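Local coordinates for major capsid protein (Faustovirus, PDB 5J7O) that probably builds the outer shell of a large double-stranded DNA virus, its double jelly-roll subunits assembling as trimers, at residues V519-A531 with Y537-I549. Sequence-based numbering, arbitrary orientation.
Sequences VETETLDTVRVKA and YAQYRAQFYRDYI
Val527 and Tyr545 meet where a beta hairpin of the double jelly-roll, strands 526-531 and 534-541, runs on into helix 542-552, a worked example of how a bulged strand can hand its chain over to a helix. Val527 and Tyr540 form one antiparallel hydrogen-bonded pair and Val529 and Tyr537 the next; the extra residue between them on the second strand makes a beta bulge.

Tyr545 carries the contact from the helix side. Its CB leaves the helix toward the strand, and with CG beside the backbone N (chi1 -55°) the ring reaches Val527. CD2 lies 3.9 Å from Val527 CB, CE2 closes to 3.5 Å from the same CB, and CE1 sits over the rim of the Tyr537 ring. At the tip, OH donates to Val527 O at 3.0 Å, coming from above the carbonyl plane, 56° out of it. Tyr540 N reaches that oxygen from the opposite face, so two donors grip one acceptor. Leu567 and Leu569 of strand 567-570 also pack on Tyr545.

Beside this, Val529 and Tyr537 lie side by side, CB to CB 3.7 Å. Nearby, the extended Gln539 chain carries its amide to Thr526, whose OG1 also bonds to Thr597; Arg528 lays its CG against Tyr537 O, while its guanidinium pairs with Glu535 and Glu595.

Where strand gives way to helix, Asp525 O accepts from Ala542 N. Farther along, Arg546 holds Asp547 side-on through NE and NH2, which fixes the guanidinium's rotation. Its remaining nitrogen, NH1, bonds to Lys564 O and to Glu522 OE2 at 2.9 Å, meeting that carboxylate from above, with the carboxylate and guanidinium planes 89° apart.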
loop_
_atom_site.group_PDB
_atom_site.type_symbol
_atom_site.label_atom_id
_atom_site.label_comp_id
_atom_site.label_asym_id
_atom_site.label_seq_id
_atom_site.Cartn_x
_atom_site.Cartn_y
_atom_site.Cartn_z
ATOM N N VAL B 519 0.649 -16.684 -10.270
ATOM C CA VAL B 519 2.056 -16.663 -10.652
ATOM C C VAL B 519 2.151 -16.259 -12.115
ATOM O O VAL B 519 1.576 -16.918 -12.990
ATOM C CB VAL B 519 2.724 -18.025 -10.410
ATOM C CG1 VAL B 519 4.187 -17.976 -10.822
ATOM C CG2 VAL B 519 2.590 -18.426 -8.949
ATOM N N GLU B 520 2.885 -15.182 -12.385
ATOM C CA GLU B 520 2.990 -14.627 -13.727
ATOM C C GLU B 520 4.225 -15.172 -14.434
ATOM O O GLU B 520 5.332 -15.126 -13.889
ATOM C CB GLU B 520 3.051 -13.101 -13.669
ATOM C CG GLU B 520 1.811 -12.448 -13.086
ATOM C CD GLU B 520 2.012 -10.974 -12.796
ATOM O OE1 GLU B 520 2.277 -10.627 -11.626
ATOM O OE2 GLU B 520 1.915 -10.163 -13.742
ATOM N N THR B 521 4.029 -15.683 -15.647
ATOM C CA THR B 521 5.116 -16.122 -16.517
ATOM C C THR B 521 5.196 -15.143 -17.682
ATOM O O THR B 521 4.278 -15.079 -18.507
ATOM C CB THR B 521 4.890 -17.550 -17.012
ATOM O OG1 THR B 521 4.772 -18.436 -15.892
ATOM C CG2 THR B 521 6.053 -18.001 -17.887
ATOM N N GLU B 522 6.286 -14.380 -17.742
ATOM C CA GLU B 522 6.429 -13.353 -18.766
ATOM C C GLU B 522 6.393 -13.968 -20.160
ATOM O O GLU B 522 6.968 -15.032 -20.406
ATOM C CB GLU B 522 7.734 -12.580 -18.567
ATOM C CG GLU B 522 7.774 -11.733 -17.303
ATOM C CD GLU B 522 9.107 -11.031 -17.105
ATOM O OE1 GLU B 522 9.764 -10.695 -18.114
ATOM O OE2 GLU B 522 9.499 -10.818 -15.938
ATOM N N THR B 523 5.700 -13.289 -21.074
ATOM C CA THR B 523 5.602 -13.728 -22.460
ATOM C C THR B 523 6.573 -13.007 -23.385
ATOM O O THR B 523 6.784 -13.468 -24.511
ATOM C CB THR B 523 4.172 -13.536 -22.983
ATOM O OG1 THR B 523 3.766 -12.174 -22.797
ATOM C CG2 THR B 523 3.205 -14.456 -22.247
ATOM N N LEU B 524 7.164 -11.901 -22.945
ATOM C CA LEU B 524 8.141 -11.159 -23.728
ATOM C C LEU B 524 9.498 -11.237 -23.042
ATOM O O LEU B 524 9.615 -10.922 -21.854
ATOM C CB LEU B 524 7.721 -9.697 -23.896
ATOM C CG LEU B 524 6.472 -9.409 -24.731
ATOM C CD1 LEU B 524 6.047 -7.958 -24.571
ATOM C CD2 LEU B 524 6.724 -9.730 -26.194
ATOM N N ASP B 525 10.515 -11.662 -23.790
ATOM C CA ASP B 525 11.881 -11.665 -23.278
ATOM C C ASP B 525 12.612 -10.375 -23.633
ATOM O O ASP B 525 13.137 -9.691 -22.748
ATOM C CB ASP B 525 12.652 -12.873 -23.822
ATOM C CG ASP B 525 12.180 -14.185 -23.225
ATOM O OD1 ASP B 525 11.643 -14.170 -22.097
ATOM O OD2 ASP B 525 12.350 -15.232 -23.884
ATOM N N THR B 526 12.660 -10.037 -24.919
ATOM C CA THR B 526 13.325 -8.835 -25.394
ATOM C C THR B 526 12.412 -8.105 -26.370
ATOM O O THR B 526 11.527 -8.702 -26.987
ATOM C CB THR B 526 14.661 -9.150 -26.087
ATOM O OG1 THR B 526 14.408 -9.770 -27.353
ATOM C CG2 THR B 526 15.513 -10.085 -25.235
ATOM N N VAL B 527 12.637 -6.799 -26.503
ATOM C CA VAL B 527 11.901 -5.969 -27.452
ATOM C C VAL B 527 12.887 -5.042 -28.157
ATOM O O VAL B 527 13.816 -4.519 -27.539
ATOM C CB VAL B 527 10.777 -5.162 -26.764
ATOM C CG1 VAL B 527 10.150 -4.165 -27.731
ATOM C CG2 VAL B 527 9.710 -6.099 -26.224
ATOM N N ARG B 528 12.679 -4.858 -29.460
ATOM C CA ARG B 528 13.480 -3.965 -30.285
ATOM C C ARG B 528 12.546 -3.112 -31.130
ATOM O O ARG B 528 11.513 -3.594 -31.602
ATOM C CB ARG B 528 14.446 -4.762 -31.177
ATOM C CG ARG B 528 15.308 -3.927 -32.112
ATOM C CD ARG B 528 16.488 -4.748 -32.612
ATOM N NE ARG B 528 16.453 -4.972 -34.054
ATOM C CZ ARG B 528 17.260 -4.371 -34.923
ATOM N NH1 ARG B 528 18.164 -3.499 -34.498
ATOM N NH2 ARG B 528 17.159 -4.636 -36.218
ATOM N N VAL B 529 12.901 -1.842 -31.306
ATOM C CA VAL B 529 12.084 -0.890 -32.053
ATOM C C VAL B 529 12.894 -0.396 -33.242
ATOM O O VAL B 529 13.931 0.255 -33.068
ATOM C CB VAL B 529 11.623 0.282 -31.172
ATOM C CG1 VAL B 529 10.813 1.264 -31.992
ATOM C CG2 VAL B 529 10.812 -0.233 -29.991
ATOM N N LYS B 530 12.414 -0.698 -34.447
ATOM C CA LYS B 530 13.106 -0.366 -35.687
ATOM C C LYS B 530 12.128 0.334 -36.619
ATOM O O LYS B 530 11.074 -0.222 -36.943
ATOM C CB LYS B 530 13.674 -1.626 -36.346
ATOM C CG LYS B 530 14.356 -1.394 -37.679
ATOM C CD LYS B 530 14.803 -2.713 -38.286
ATOM C CE LYS B 530 15.538 -2.500 -39.596
ATOM N NZ LYS B 530 16.009 -3.789 -40.174
ATOM N N ALA B 531 12.477 1.546 -37.049
ATOM C CA ALA B 531 11.594 2.356 -37.877
ATOM C C ALA B 531 12.392 3.002 -38.998
ATOM O O ALA B 531 13.395 3.673 -38.738
ATOM C CB ALA B 531 10.890 3.432 -37.043
ATOM N N TYR B 537 15.242 1.692 -30.550
ATOM C CA TYR B 537 15.544 0.898 -29.367
ATOM C C TYR B 537 16.236 -0.372 -29.823
ATOM O O TYR B 537 15.676 -1.128 -30.624
ATOM C CB TYR B 537 14.278 0.556 -28.576
ATOM C CG TYR B 537 13.809 1.646 -27.646
ATOM C CD1 TYR B 537 14.404 1.829 -26.405
ATOM C CD2 TYR B 537 12.764 2.487 -28.002
ATOM C CE1 TYR B 537 13.977 2.823 -25.547
ATOM C CE2 TYR B 537 12.329 3.484 -27.152
ATOM C CZ TYR B 537 12.939 3.647 -25.926
ATOM O OH TYR B 537 12.508 4.640 -25.077
ATOM N N ALA B 538 17.445 -0.606 -29.325
ATOM C CA ALA B 538 18.117 -1.867 -29.584
ATOM C C ALA B 538 17.369 -3.001 -28.883
ATOM O O ALA B 538 16.390 -2.791 -28.161
ATOM C CB ALA B 538 19.572 -1.799 -29.129
ATOM N N GLN B 539 17.833 -4.227 -29.105
ATOM C CA GLN B 539 17.212 -5.396 -28.489
ATOM C C GLN B 539 17.545 -5.399 -27.002
ATOM O O GLN B 539 18.652 -5.763 -26.601
ATOM C CB GLN B 539 17.689 -6.672 -29.171
ATOM C CG GLN B 539 16.988 -7.930 -28.694
ATOM C CD GLN B 539 17.440 -9.164 -29.448
ATOM O OE1 GLN B 539 18.305 -9.089 -30.320
ATOM N NE2 GLN B 539 16.856 -10.309 -29.117
ATOM N N TYR B 540 16.585 -4.986 -26.178
ATOM C CA TYR B 540 16.764 -4.897 -24.736
ATOM C C TYR B 540 15.793 -5.830 -24.026
ATOM O O TYR B 540 14.710 -6.130 -24.538
ATOM C CB TYR B 540 16.551 -3.462 -24.238
ATOM C CG TYR B 540 17.534 -2.460 -24.799
ATOM C CD1 TYR B 540 18.854 -2.814 -25.040
ATOM C CD2 TYR B 540 17.138 -1.162 -25.093
ATOM C CE1 TYR B 540 19.756 -1.901 -25.555
ATOM C CE2 TYR B 540 18.032 -0.242 -25.610
ATOM C CZ TYR B 540 19.339 -0.617 -25.838
ATOM O OH TYR B 540 20.231 0.295 -26.352
ATOM N N ARG B 541 16.187 -6.278 -22.836
ATOM C CA ARG B 541 15.334 -7.145 -22.037
ATOM C C ARG B 541 14.022 -6.445 -21.697
ATOM O O ARG B 541 13.947 -5.214 -21.627
ATOM C CB ARG B 541 16.055 -7.565 -20.755
ATOM C CG ARG B 541 17.308 -8.397 -20.984
ATOM C CD ARG B 541 18.047 -8.657 -19.680
ATOM N NE ARG B 541 17.249 -9.439 -18.741
ATOM C CZ ARG B 541 17.274 -10.766 -18.661
ATOM N NH1 ARG B 541 18.059 -11.468 -19.465
ATOM N NH2 ARG B 541 16.511 -11.390 -17.777
ATOM N N ALA B 542 12.978 -7.251 -21.484
ATOM C CA ALA B 542 11.641 -6.701 -21.283
ATOM C C ALA B 542 11.554 -5.864 -20.015
ATOM O O ALA B 542 10.720 -4.956 -19.930
ATOM C CB ALA B 542 10.613 -7.828 -21.246
ATOM N N GLN B 543 12.404 -6.144 -19.023
ATOM C CA GLN B 543 12.374 -5.367 -17.789
ATOM C C GLN B 543 12.847 -3.933 -17.995
ATOM O O GLN B 543 12.518 -3.065 -17.180
ATOM C CB GLN B 543 13.226 -6.045 -16.715
ATOM C CG GLN B 543 14.698 -6.116 -17.058
ATOM C CD GLN B 543 15.514 -6.823 -15.997
ATOM O OE1 GLN B 543 16.259 -7.755 -16.294
ATOM N NE2 GLN B 543 15.387 -6.376 -14.752
ATOM N N PHE B 544 13.614 -3.669 -19.057
ATOM C CA PHE B 544 14.003 -2.297 -19.364
ATOM C C PHE B 544 12.780 -1.440 -19.673
ATOM O O PHE B 544 12.683 -0.295 -19.217
ATOM C CB PHE B 544 14.985 -2.280 -20.537
ATOM C CG PHE B 544 15.506 -0.910 -20.882
ATOM C CD1 PHE B 544 16.612 -0.391 -20.227
ATOM C CD2 PHE B 544 14.902 -0.150 -21.871
ATOM C CE1 PHE B 544 17.098 0.864 -20.544
ATOM C CE2 PHE B 544 15.384 1.106 -22.193
ATOM C CZ PHE B 544 16.484 1.614 -21.528
ATOM N N TYR B 545 11.832 -1.985 -20.436
ATOM C CA TYR B 545 10.626 -1.246 -20.785
ATOM C C TYR B 545 9.553 -1.315 -19.708
ATOM O O TYR B 545 8.707 -0.417 -19.637
ATOM C CB TYR B 545 10.045 -1.765 -22.101
ATOM C CG TYR B 545 11.017 -1.751 -23.256
ATOM C CD1 TYR B 545 11.322 -0.569 -23.920
ATOM C CD2 TYR B 545 11.625 -2.921 -23.689
ATOM C CE1 TYR B 545 12.205 -0.554 -24.982
ATOM C CE2 TYR B 545 12.512 -2.915 -24.747
ATOM C CZ TYR B 545 12.797 -1.730 -25.390
ATOM O OH TYR B 545 13.680 -1.725 -26.444
ATOM N N ARG B 546 9.558 -2.357 -18.878
ATOM C CA ARG B 546 8.547 -2.480 -17.836
ATOM C C ARG B 546 8.931 -1.743 -16.562
ATOM O O ARG B 546 8.085 -1.087 -15.947
ATOM C CB ARG B 546 8.296 -3.954 -17.512
ATOM C CG ARG B 546 7.290 -4.168 -16.392
ATOM C CD ARG B 546 7.361 -5.589 -15.879
ATOM N NE ARG B 546 8.655 -5.875 -15.271
ATOM C CZ ARG B 546 9.247 -7.064 -15.305
ATOM N NH1 ARG B 546 8.667 -8.075 -15.936
ATOM N NH2 ARG B 546 10.424 -7.237 -14.722
ATOM N N ASP B 547 10.194 -1.838 -16.150
ATOM C CA ASP B 547 10.633 -1.307 -14.868
ATOM C C ASP B 547 11.426 -0.012 -14.986
ATOM O O ASP B 547 11.143 0.948 -14.264
ATOM C CB ASP B 547 11.464 -2.361 -14.124
ATOM C CG ASP B 547 10.712 -3.660 -13.929
ATOM O OD1 ASP B 547 9.466 -3.622 -13.872
ATOM O OD2 ASP B 547 11.366 -4.719 -13.837
ATOM N N TYR B 548 12.414 0.048 -15.881
ATOM C CA TYR B 548 13.297 1.210 -15.901
ATOM C C TYR B 548 12.605 2.436 -16.488
ATOM O O TYR B 548 12.615 3.513 -15.880
ATOM C CB TYR B 548 14.578 0.912 -16.675
ATOM C CG TYR B 548 15.455 2.134 -16.762
ATOM C CD1 TYR B 548 15.673 2.779 -17.972
ATOM C CD2 TYR B 548 16.028 2.674 -15.619
ATOM C CE1 TYR B 548 16.463 3.910 -18.044
ATOM C CE2 TYR B 548 16.813 3.803 -15.680
ATOM C CZ TYR B 548 17.030 4.417 -16.893
ATOM O OH TYR B 548 17.816 5.543 -16.952
ATOM N N ILE B 549 12.020 2.299 -17.681
ATOM C CA ILE B 549 11.419 3.458 -18.347
ATOM C C ILE B 549 10.290 4.075 -17.527
ATOM O O ILE B 549 10.295 5.303 -17.340
ATOM C CB ILE B 549 10.987 3.084 -19.776
ATOM C CG1 ILE B 549 12.212 2.936 -20.681
ATOM C CG2 ILE B 549 10.025 4.123 -20.337
ATOM C CD1 ILE B 549 11.875 2.632 -22.126
#